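Local coordinates for protein putative xanthine dehydrogenase YAGS fad-binding subunit (Escherichia coli, PDB 5G5G) that probably oxidises aldehydes in the periplasm as the molybdenum-bearing subunit of a three-subunit oxidase, holding a pterin cytosine dinucleotide cofactor, at residues Val461-Thr466 and Thr474-Thr479; Arg24-Leu29 and Ser235-Gly240. All coordinates share one frame; numbering follows the deposited sequence.

Interaction 1: Val461-Thr466 and Thr474-Thr479. With MCN (pterin cytosine dinucleotide), chain Y.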
ATOM      1  N   VAL C 461       5.523  -3.973 -31.960  1.00 16.94           N
ATOM      2  CA  VAL C 461       5.387  -5.213 -31.207  1.00 16.06           C
ATOM      3  C   VAL C 461       3.974  -5.247 -30.615  1.00 15.82           C
ATOM      4  O   VAL C 461       3.568  -4.269 -30.015  1.00 14.93           O
ATOM      5  CB  VAL C 461       6.384  -5.298 -30.062  1.00 15.52           C
ATOM      6  CG1 VAL C 461       6.126  -6.510 -29.184  1.00 15.37           C
ATOM      7  CG2 VAL C 461       7.815  -5.307 -30.609  1.00 16.18           C
ATOM      8  N   GLU C 462       3.255  -6.352 -30.837  1.00 16.19           N
ATOM      9  CA  GLU C 462       1.954  -6.578 -30.190  1.00 16.74           C
ATOM     10  C   GLU C 462       1.981  -7.888 -29.416  1.00 15.99           C
ATOM     11  O   GLU C 462       2.291  -8.934 -29.981  1.00 15.98           O
ATOM     12  CB  GLU C 462       0.846  -6.666 -31.213  1.00 18.16           C
ATOM     13  CG  GLU C 462       0.680  -5.372 -32.031  1.00 20.44           C
ATOM     14  CD  GLU C 462      -0.079  -5.529 -33.334  1.00 23.74           C
ATOM     15  OE1 GLU C 462       0.013  -6.592 -33.999  1.00 25.29           O
ATOM     16  OE2 GLU C 462      -0.713  -4.548 -33.729  1.00 26.11           O
ATOM     17  N   THR C 463       1.582  -7.834 -28.163  1.00 15.36           N
ATOM     18  CA  THR C 463       1.382  -9.046 -27.366  1.00 15.22           C
ATOM     19  C   THR C 463       0.420  -8.734 -26.206  1.00 15.00           C
ATOM     20  O   THR C 463       0.364  -7.603 -25.744  1.00 14.49           O
ATOM     21  CB  THR C 463       2.739  -9.597 -26.885  1.00 15.68           C
ATOM     22  OG1 THR C 463       2.533 -10.758 -26.083  1.00 15.86           O
ATOM     23  CG2 THR C 463       3.551  -8.518 -26.109  1.00 15.25           C
ATOM     24  N   ASP C 464      -0.311  -9.716 -25.715  1.00 14.75           N
ATOM     25  CA  ASP C 464      -1.229  -9.438 -24.608  1.00 14.73           C
ATOM     26  C   ASP C 464      -0.539  -9.371 -23.217  1.00 14.30           C
ATOM     27  O   ASP C 464      -1.200  -9.223 -22.168  1.00 13.12           O
ATOM     28  CB  ASP C 464      -2.394 -10.434 -24.582  1.00 15.41           C
ATOM     29  CG  ASP C 464      -2.070 -11.766 -23.902  1.00 16.01           C
ATOM     30  OD1 ASP C 464      -0.879 -12.027 -23.533  1.00 15.34           O
ATOM     31  OD2 ASP C 464      -3.007 -12.604 -23.760  1.00 15.63           O
ATOM     32  N   MET C 465       0.775  -9.497 -23.208  1.00 13.27           N
ATOM     33  CA  MET C 465       1.536  -9.262 -21.979  1.00 12.81           C
ATOM     34  C   MET C 465       1.191  -7.945 -21.320  1.00 12.14           C
ATOM     35  O   MET C 465       0.874  -6.979 -22.008  1.00 12.68           O
ATOM     36  CB  MET C 465       3.029  -9.292 -22.297  1.00 12.92           C
ATOM     37  CG  MET C 465       3.913  -9.127 -21.099  1.00 12.57           C
ATOM     38  SD  MET C 465       3.677 -10.435 -19.867  1.00 12.03           S
ATOM     39  CE  MET C 465       4.731  -9.798 -18.623  1.00 12.44           C
ATOM     40  N   THR C 466       1.214  -7.928 -20.001  1.00 11.21           N
ATOM     41  CA  THR C 466       0.931  -6.719 -19.211  1.00 11.00           C
ATOM     42  C   THR C 466       2.189  -6.087 -18.643  1.00 11.09           C
ATOM     43  O   THR C 466       3.263  -6.760 -18.447  1.00 10.65           O
ATOM     44  CB  THR C 466      -0.053  -7.051 -18.066  1.00 11.02           C
ATOM     45  OG1 THR C 466       0.459  -8.181 -17.317  1.00 11.27           O
ATOM     46  CG2 THR C 466      -1.391  -7.365 -18.628  1.00 11.68           C
ATOM     47  N   THR C 474       9.134  -1.541 -21.832  1.00 11.23           N
ATOM     48  CA  THR C 474      10.499  -1.194 -22.131  1.00 11.56           C
ATOM     49  C   THR C 474      11.382  -2.381 -22.530  1.00 11.29           C
ATOM     50  O   THR C 474      12.048  -2.345 -23.546  1.00 11.27           O
ATOM     51  CB  THR C 474      11.079  -0.424 -20.956  1.00 11.53           C
ATOM     52  OG1 THR C 474      10.160   0.615 -20.663  1.00 11.98           O
ATOM     53  CG2 THR C 474      12.406   0.130 -21.280  1.00 11.86           C
ATOM     54  N   ILE C 475      11.358  -3.441 -21.763  1.00 10.87           N
ATOM     55  CA  ILE C 475      12.150  -4.606 -22.105  1.00 11.31           C
ATOM     56  C   ILE C 475      11.726  -5.328 -23.386  1.00 11.55           C
ATOM     57  O   ILE C 475      12.576  -5.861 -24.101  1.00 11.50           O
ATOM     58  CB  ILE C 475      12.307  -5.597 -20.935  1.00 11.19           C
ATOM     59  CG1 ILE C 475      10.946  -6.147 -20.446  1.00 11.23           C
ATOM     60  CG2 ILE C 475      13.126  -4.891 -19.852  1.00 11.56           C
ATOM     61  CD1 ILE C 475      11.051  -7.441 -19.619  1.00 10.94           C
ATOM     62  N   LEU C 476      10.431  -5.284 -23.710  1.00 11.47           N
ATOM     63  CA  LEU C 476       9.986  -5.814 -24.993  1.00 12.19           C
ATOM     64  C   LEU C 476      10.479  -4.920 -26.136  1.00 12.58           C
ATOM     65  O   LEU C 476      10.933  -5.444 -27.165  1.00 13.07           O
ATOM     66  CB  LEU C 476       8.459  -5.953 -25.035  1.00 12.49           C
ATOM     67  CG  LEU C 476       7.947  -7.036 -24.055  1.00 12.64           C
ATOM     68  CD1 LEU C 476       6.459  -6.901 -23.764  1.00 13.06           C
ATOM     69  CD2 LEU C 476       8.173  -8.435 -24.593  1.00 13.34           C
ATOM     70  N   ALA C 477      10.460  -3.586 -25.946  1.00 11.82           N
ATOM     71  CA  ALA C 477      11.051  -2.675 -26.950  1.00 12.22           C
ATOM     72  C   ALA C 477      12.559  -2.929 -27.130  1.00 12.26           C
ATOM     73  O   ALA C 477      13.078  -3.026 -28.252  1.00 12.42           O
ATOM     74  CB  ALA C 477      10.779  -1.225 -26.578  1.00 12.02           C
ATOM     75  N   GLN C 478      13.249  -3.123 -26.021  1.00 11.94           N
ATOM     76  CA  GLN C 478      14.691  -3.382 -26.081  1.00 12.39           C
ATOM     77  C   GLN C 478      15.020  -4.660 -26.854  1.00 12.81           C
ATOM     78  O   GLN C 478      16.020  -4.704 -27.645  1.00 12.81           O
ATOM     79  CB  GLN C 478      15.293  -3.429 -24.707  1.00 12.50           C
ATOM     80  CG  GLN C 478      15.270  -2.088 -23.952  1.00 12.86           C
ATOM     81  CD  GLN C 478      15.667  -2.253 -22.475  1.00 12.66           C
ATOM     82  OE1 GLN C 478      14.833  -2.245 -21.562  1.00 12.94           O
ATOM     83  NE2 GLN C 478      16.966  -2.424 -22.235  1.00 12.87           N
ATOM     84  N   THR C 479      14.204  -5.689 -26.626  1.00 12.29           N
ATOM     85  CA  THR C 479      14.364  -6.988 -27.294  1.00 12.74           C
ATOM     86  C   THR C 479      14.193  -6.894 -28.792  1.00 13.43           C
ATOM     87  O   THR C 479      15.068  -7.295 -29.586  1.00 13.92           O
ATOM     88  CB  THR C 479      13.421  -8.050 -26.698  1.00 12.63           C
ATOM     89  OG1 THR C 479      13.665  -8.174 -25.280  1.00 12.61           O
ATOM     90  CG2 THR C 479      13.624  -9.398 -27.392  1.00 12.97           C
TER
HETATM   91  N1  MCN Y 921      13.692  -7.709 -15.233  1.00 10.61           N
HETATM   92  C2  MCN Y 921      14.898  -7.334 -15.979  1.00 10.31           C
HETATM   93  N3  MCN Y 921      15.628  -8.662 -16.168  1.00 10.44           N
HETATM   94  C4  MCN Y 921      15.422  -9.885 -15.706  1.00 10.65           C
HETATM   95  C5  MCN Y 921      14.065 -10.030 -15.075  1.00 10.58           C
HETATM   96  C6  MCN Y 921      13.347  -8.975 -14.822  1.00 10.31           C
HETATM   97  O2  MCN Y 921      15.229  -6.341 -16.372  1.00 10.67           O
HETATM   98  N4  MCN Y 921      16.163 -10.929 -15.817  1.00 10.72           N
HETATM   99  C1' MCN Y 921      12.961  -6.533 -14.789  1.00 10.98           C
HETATM  100  C2D MCN Y 921      12.137  -5.880 -15.961  1.00 11.03           C
HETATM  101  O2' MCN Y 921      11.947  -4.492 -15.700  1.00 11.43           O
HETATM  102  C3' MCN Y 921      10.915  -6.633 -15.804  1.00 11.03           C
HETATM  103  C4D MCN Y 921      10.555  -6.844 -14.265  1.00 10.70           C
HETATM  104  O4D MCN Y 921      11.990  -6.909 -13.804  1.00 10.68           O
HETATM  105  O3' MCN Y 921       9.681  -6.103 -16.410  1.00 10.71           O
HETATM  106  C5' MCN Y 921       9.901  -7.980 -13.736  1.00 10.12           C
HETATM  107  O5' MCN Y 921      10.072  -9.143 -14.511  1.00  9.80           O
HETATM  108  PA  MCN Y 921       9.758 -10.515 -13.860  1.00  9.99           P
HETATM  109  O1A MCN Y 921       9.703 -11.535 -14.997  1.00 10.68           O
HETATM  110  O2A MCN Y 921      10.629 -10.735 -12.673  1.00 11.05           O
HETATM  111  O3A MCN Y 921       8.193 -10.329 -13.264  1.00 10.74           O
HETATM  112  PB  MCN Y 921       6.893 -10.497 -14.147  1.00 10.73           P
HETATM  113  O1B MCN Y 921       6.461 -11.900 -14.155  1.00 10.42           O
HETATM  114  O2B MCN Y 921       7.068  -9.775 -15.443  1.00 11.19           O
HETATM  115  O3B MCN Y 921       5.939  -9.578 -13.299  1.00 10.06           O
HETATM  116  C10 MCN Y 921       5.232 -10.156 -12.121  1.00  9.75           C
HETATM  117  C9' MCN Y 921       5.849  -9.800 -10.815  1.00  9.77           C
HETATM  118  C8' MCN Y 921       5.038 -10.632  -9.678  1.00  9.95           C
HETATM  119  S8' MCN Y 921       4.653 -12.246  -9.909  1.00  9.98           S
HETATM  120  C7' MCN Y 921       4.577  -9.946  -8.753  1.00  9.79           C
HETATM  121  S7' MCN Y 921       3.489 -10.642  -7.516  1.00  9.88           S
HETATM  122  C6' MCN Y 921       5.078  -8.507  -8.421  1.00  9.78           C
HETATM  123  C7  MCN Y 921       6.327  -8.262  -9.393  1.00  9.15           C
HETATM  124  O9' MCN Y 921       6.019  -8.483 -10.709  1.00  9.76           O
HETATM  125  N5' MCN Y 921       3.909  -7.613  -8.926  1.00  9.12           N
HETATM  126  C4A MCN Y 921       4.173  -6.153  -9.134  1.00  9.51           C
HETATM  127  N8' MCN Y 921       6.668  -6.826  -9.294  1.00  9.39           N
HETATM  128  C4B MCN Y 921       5.699  -5.890  -9.377  1.00  9.53           C
HETATM  129  N1' MCN Y 921       6.077  -4.548  -9.443  1.00  9.54           N
HETATM  130  C2' MCN Y 921       5.178  -3.528  -9.769  1.00 10.12           C
HETATM  131  N2' MCN Y 921       5.502  -2.326  -9.814  1.00  9.93           N
HETATM  132  N3' MCN Y 921       3.866  -3.835  -9.531  1.00  9.78           N
HETATM  133  C4' MCN Y 921       3.230  -5.061  -9.422  1.00 10.23           C
HETATM  134  O4' MCN Y 921       2.049  -5.429  -9.280  1.00  9.07           O
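Leu476 rests one methyl, CD1, against the side chains of Thr463 and Met465. Met465 can be followed outward. CB lies 4.4 Å from Leu476 CD1, and CG is about as close, at 4.3 Å from the same methyl. The chain then bends at chi2 (61°), and SD turns away from Leu476. About the CG-SD bond the chain is extended again. CE ends 3.9 Å from O2B of the pterin cytosine dinucleotide, on its diphosphate.

The contact belongs to a beta-alpha-beta unit. Strand 459-462 leads through a loop into helix 472-484, which returns the chain to the parallel neighbouring strand 491-494. Thr463 follows Glu462 toward the loop. With OG1 anti to the backbone N (chi1 179°), its hydroxyl bonds to Gly448 O. Its methyl CG2 is left to meet Leu476 CD1 at 4.1 Å, the two side chains crossing at about a right angle. Ile475, one residue earlier on the helix, reaches the cofactor instead. Its CD1 sits 3.7 Å from O3' of the ribose. The carbonyl of Ile475 takes two bonds, from Thr479 N and from Thr479 OG1 (2.8 Å), which arrive from opposite faces of the carbonyl plane. Helix 511-534 packs against Ile475, Leu476 and Thr479.

Interaction 2: Arg24-Leu29 and Ser235-Gly240; sequences RIDGPL and SPYIGG
The backbones come nearest at Asp26 and Tyr237, whose CA atoms are 9.3 Å apart, where a type I turn from Arg24 to Gly27 faces a loop without regular structure. The turn is closed by Gly27 N bonding to Arg24 O at 3.0 Å. Helix 27-31 starts directly from it.

Side chains bridge the gap, and Tyr237 does most of the reaching. Its CG stands opposite the carbonyl carbon (chi1 -59°), and the ring extends toward the turn. Asp26 meets the ring at its edge, near the ring plane, with CB 4.0 Å from Tyr237 CE1. This is a contact of the aspartate's methylene. The carboxylate is engaged elsewhere, OD2 forming a salt bridge with Lys30 of helix 27-31. Leu29 comes to the far end of the ring, and the two side chains cross at about a right angle. Leu29 CD1 lies 3.3 Å from Tyr237 OH, a close approach, and 4.1 Å from Tyr237 CZ. The hydroxyl itself is hydrogen-bonded to a glycerol, probably from the crystallisation liquor.

Farther along the loop, Gly239 is the centre of an inverse gamma turn, with a weak bond from Gly240 N to Ile238 O. Gly240 touches the pterin cytosine dinucleotide, so the loop that carries Tyr237 also lines the cofactor pocket. Arg24, at the start of the turn, takes no part across this contact; its NE forms a salt bridge with an acidic side chain of another protein chain.

The loop leaves strand 231-234, an edge strand, within this chain, of a mixed sheet, and heads for helix 250-262. The start of helix 472-484 meets the contact: its Tyr473 touches Asp26, and its ring meets that of Tyr237 with the planes about 25° apart.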
ATOM      1  N   ARG C  24      12.086   4.092 -18.927  1.00 14.85           N
ATOM      2  CA  ARG C  24      10.829   3.486 -19.299  1.00 14.91           C
ATOM      3  C   ARG C  24      10.141   4.211 -20.421  1.00 15.21           C
ATOM      4  O   ARG C  24      10.003   5.458 -20.397  1.00 15.52           O
ATOM      5  CB  ARG C  24       9.855   3.571 -18.135  1.00 16.24           C
ATOM      6  CG  ARG C  24      10.106   2.573 -17.186  1.00 15.72           C
ATOM      7  CD  ARG C  24       9.101   2.746 -16.049  1.00 15.09           C
ATOM      8  NE  ARG C  24       9.791   2.180 -14.910  1.00 13.75           N
ATOM      9  CZ  ARG C  24       9.501   1.059 -14.282  1.00 13.86           C
ATOM     10  NH1 ARG C  24       8.515   0.296 -14.654  1.00 13.91           N
ATOM     11  NH2 ARG C  24      10.266   0.675 -13.289  1.00 14.21           N
ATOM     12  N   ILE C  25       9.681   3.455 -21.424  1.00 13.99           N
ATOM     13  CA  ILE C  25       9.074   4.056 -22.601  1.00 14.64           C
ATOM     14  C   ILE C  25       7.643   4.539 -22.313  1.00 14.81           C
ATOM     15  O   ILE C  25       7.143   5.402 -23.051  1.00 15.48           O
ATOM     16  CB  ILE C  25       9.130   3.183 -23.872  1.00 14.53           C
ATOM     17  CG1 ILE C  25       8.329   1.919 -23.735  1.00 14.20           C
ATOM     18  CG2 ILE C  25      10.604   2.834 -24.157  1.00 15.24           C
ATOM     19  CD1 ILE C  25       8.092   1.219 -25.057  1.00 14.84           C
ATOM     20  N   ASP C  26       7.076   4.050 -21.242  1.00 13.83           N
ATOM     21  CA  ASP C  26       5.789   4.569 -20.745  1.00 14.65           C
ATOM     22  C   ASP C  26       5.951   5.772 -19.802  1.00 14.49           C
ATOM     23  O   ASP C  26       4.948   6.238 -19.253  1.00 15.18           O
ATOM     24  CB  ASP C  26       4.914   3.458 -20.108  1.00 14.82           C
ATOM     25  CG  ASP C  26       5.627   2.589 -19.060  1.00 14.80           C
ATOM     26  OD1 ASP C  26       6.896   2.540 -19.099  1.00 17.03           O
ATOM     27  OD2 ASP C  26       4.953   1.877 -18.288  1.00 14.14           O
ATOM     28  N   GLY C  27       7.185   6.213 -19.587  1.00 13.66           N
ATOM     29  CA  GLY C  27       7.456   7.322 -18.648  1.00 13.74           C
ATOM     30  C   GLY C  27       6.756   8.646 -18.969  1.00 14.01           C
ATOM     31  O   GLY C  27       6.104   9.231 -18.097  1.00 13.71           O
ATOM     32  N   PRO C  28       6.851   9.118 -20.224  1.00 14.47           N
ATOM     33  CA  PRO C  28       6.160  10.339 -20.550  1.00 14.74           C
ATOM     34  C   PRO C  28       4.650  10.268 -20.248  1.00 14.98           C
ATOM     35  O   PRO C  28       4.122  11.244 -19.719  1.00 16.39           O
ATOM     36  CB  PRO C  28       6.424  10.512 -22.029  1.00 15.84           C
ATOM     37  CG  PRO C  28       7.835   9.938 -22.198  1.00 15.67           C
ATOM     38  CD  PRO C  28       7.774   8.710 -21.319  1.00 15.32           C
ATOM     39  N   LEU C  29       3.978   9.163 -20.565  1.00 14.08           N
ATOM     40  CA  LEU C  29       2.545   9.051 -20.221  1.00 14.72           C
ATOM     41  C   LEU C  29       2.303   8.999 -18.698  1.00 14.03           C
ATOM     42  O   LEU C  29       1.399   9.667 -18.194  1.00 13.48           O
ATOM     43  CB  LEU C  29       1.887   7.841 -20.901  1.00 15.56           C
ATOM     44  CG  LEU C  29       1.842   7.868 -22.402  1.00 18.82           C
ATOM     45  CD1 LEU C  29       1.350   6.499 -22.856  1.00 19.77           C
ATOM     46  CD2 LEU C  29       0.933   8.943 -22.930  1.00 19.84           C
ATOM     47  N   SER C 235      -6.300  -4.060 -20.856  1.00 12.35           N
ATOM     48  CA  SER C 235      -5.648  -3.575 -19.656  1.00 12.00           C
ATOM     49  C   SER C 235      -4.187  -3.126 -19.954  1.00 12.20           C
ATOM     50  O   SER C 235      -3.226  -3.809 -19.542  1.00 12.34           O
ATOM     51  CB  SER C 235      -5.703  -4.691 -18.597  1.00 11.95           C
ATOM     52  OG  SER C 235      -5.428  -4.155 -17.326  1.00 12.12           O
ATOM     53  N   PRO C 236      -4.012  -2.005 -20.666  1.00 12.29           N
ATOM     54  CA  PRO C 236      -2.666  -1.584 -21.080  1.00 12.34           C
ATOM     55  C   PRO C 236      -1.855  -0.976 -19.965  1.00 11.79           C
ATOM     56  O   PRO C 236      -0.628  -0.994 -20.020  1.00 11.62           O
ATOM     57  CB  PRO C 236      -2.948  -0.568 -22.229  1.00 12.84           C
ATOM     58  CG  PRO C 236      -4.300   0.012 -21.868  1.00 12.82           C
ATOM     59  CD  PRO C 236      -5.061  -1.172 -21.315  1.00 12.67           C
ATOM     60  N   TYR C 237      -2.531  -0.414 -18.966  1.00 11.98           N
ATOM     61  CA  TYR C 237      -1.900   0.164 -17.763  1.00 11.81           C
ATOM     62  C   TYR C 237      -2.605  -0.309 -16.502  1.00 11.97           C
ATOM     63  O   TYR C 237      -3.834  -0.222 -16.402  1.00 11.71           O
ATOM     64  CB  TYR C 237      -1.856   1.707 -17.800  1.00 12.35           C
ATOM     65  CG  TYR C 237      -1.094   2.192 -18.981  1.00 12.79           C
ATOM     66  CD1 TYR C 237       0.280   2.126 -18.999  1.00 13.33           C
ATOM     67  CD2 TYR C 237      -1.766   2.621 -20.135  1.00 13.82           C
ATOM     68  CE1 TYR C 237       0.998   2.504 -20.126  1.00 14.64           C
ATOM     69  CE2 TYR C 237      -1.050   2.977 -21.262  1.00 15.21           C
ATOM     70  CZ  TYR C 237       0.325   2.900 -21.232  1.00 15.59           C
ATOM     71  OH  TYR C 237       1.007   3.256 -22.348  1.00 20.25           O
ATOM     72  N   ILE C 238      -1.825  -0.828 -15.557  1.00 11.48           N
ATOM     73  CA  ILE C 238      -2.327  -1.437 -14.317  1.00 11.26           C
ATOM     74  C   ILE C 238      -1.574  -0.759 -13.188  1.00 10.80           C
ATOM     75  O   ILE C 238      -0.337  -0.729 -13.199  1.00 10.33           O
ATOM     76  CB  ILE C 238      -2.048  -2.930 -14.286  1.00 12.22           C
ATOM     77  CG1 ILE C 238      -2.889  -3.599 -15.354  1.00 13.55           C
ATOM     78  CG2 ILE C 238      -2.340  -3.558 -12.909  1.00 12.09           C
ATOM     79  CD1 ILE C 238      -2.158  -4.473 -16.268  1.00 14.99           C
ATOM     80  N   GLY C 239      -2.308  -0.192 -12.246  1.00  9.75           N
ATOM     81  CA  GLY C 239      -1.758   0.506 -11.151  1.00  9.69           C
ATOM     82  C   GLY C 239      -1.377  -0.445 -10.035  1.00 10.06           C
ATOM     83  O   GLY C 239      -1.781  -0.254  -8.872  1.00 10.57           O
ATOM     84  N   GLY C 240      -0.501  -1.410 -10.352  1.00  9.86           N
ATOM     85  CA  GLY C 240      -0.041  -2.364  -9.361  1.00  9.81           C
ATOM     86  C   GLY C 240      -0.990  -3.524  -9.185  1.00  9.92           C
ATOM     87  O   GLY C 240      -2.204  -3.398  -9.404  1.00  9.61           O
TER

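How the interactions relate
The two interactions have centres 12 Å apart. Helix 472-484 supplies one side of interaction 1 and is a neighbour of interaction 2. Interaction 1 is buried and apolar within one beta-alpha-beta unit, between segments close in sequence. Interaction 2 is only partly buried and joins segments more than 200 residues apart, through an aromatic ring set against a methylene and a methyl. They touch directly. Thr474 OG1 lies 3.0 Å from Ile25 N, a probable hydrogen bond, and Ala477 CB packs on Ile25 CD1. Thr466 CB also meets Ile238 CD1, at 3.8 Å. Both supply residues to the cofactor pocket: side chains from interaction 1, a glycine from interaction 2.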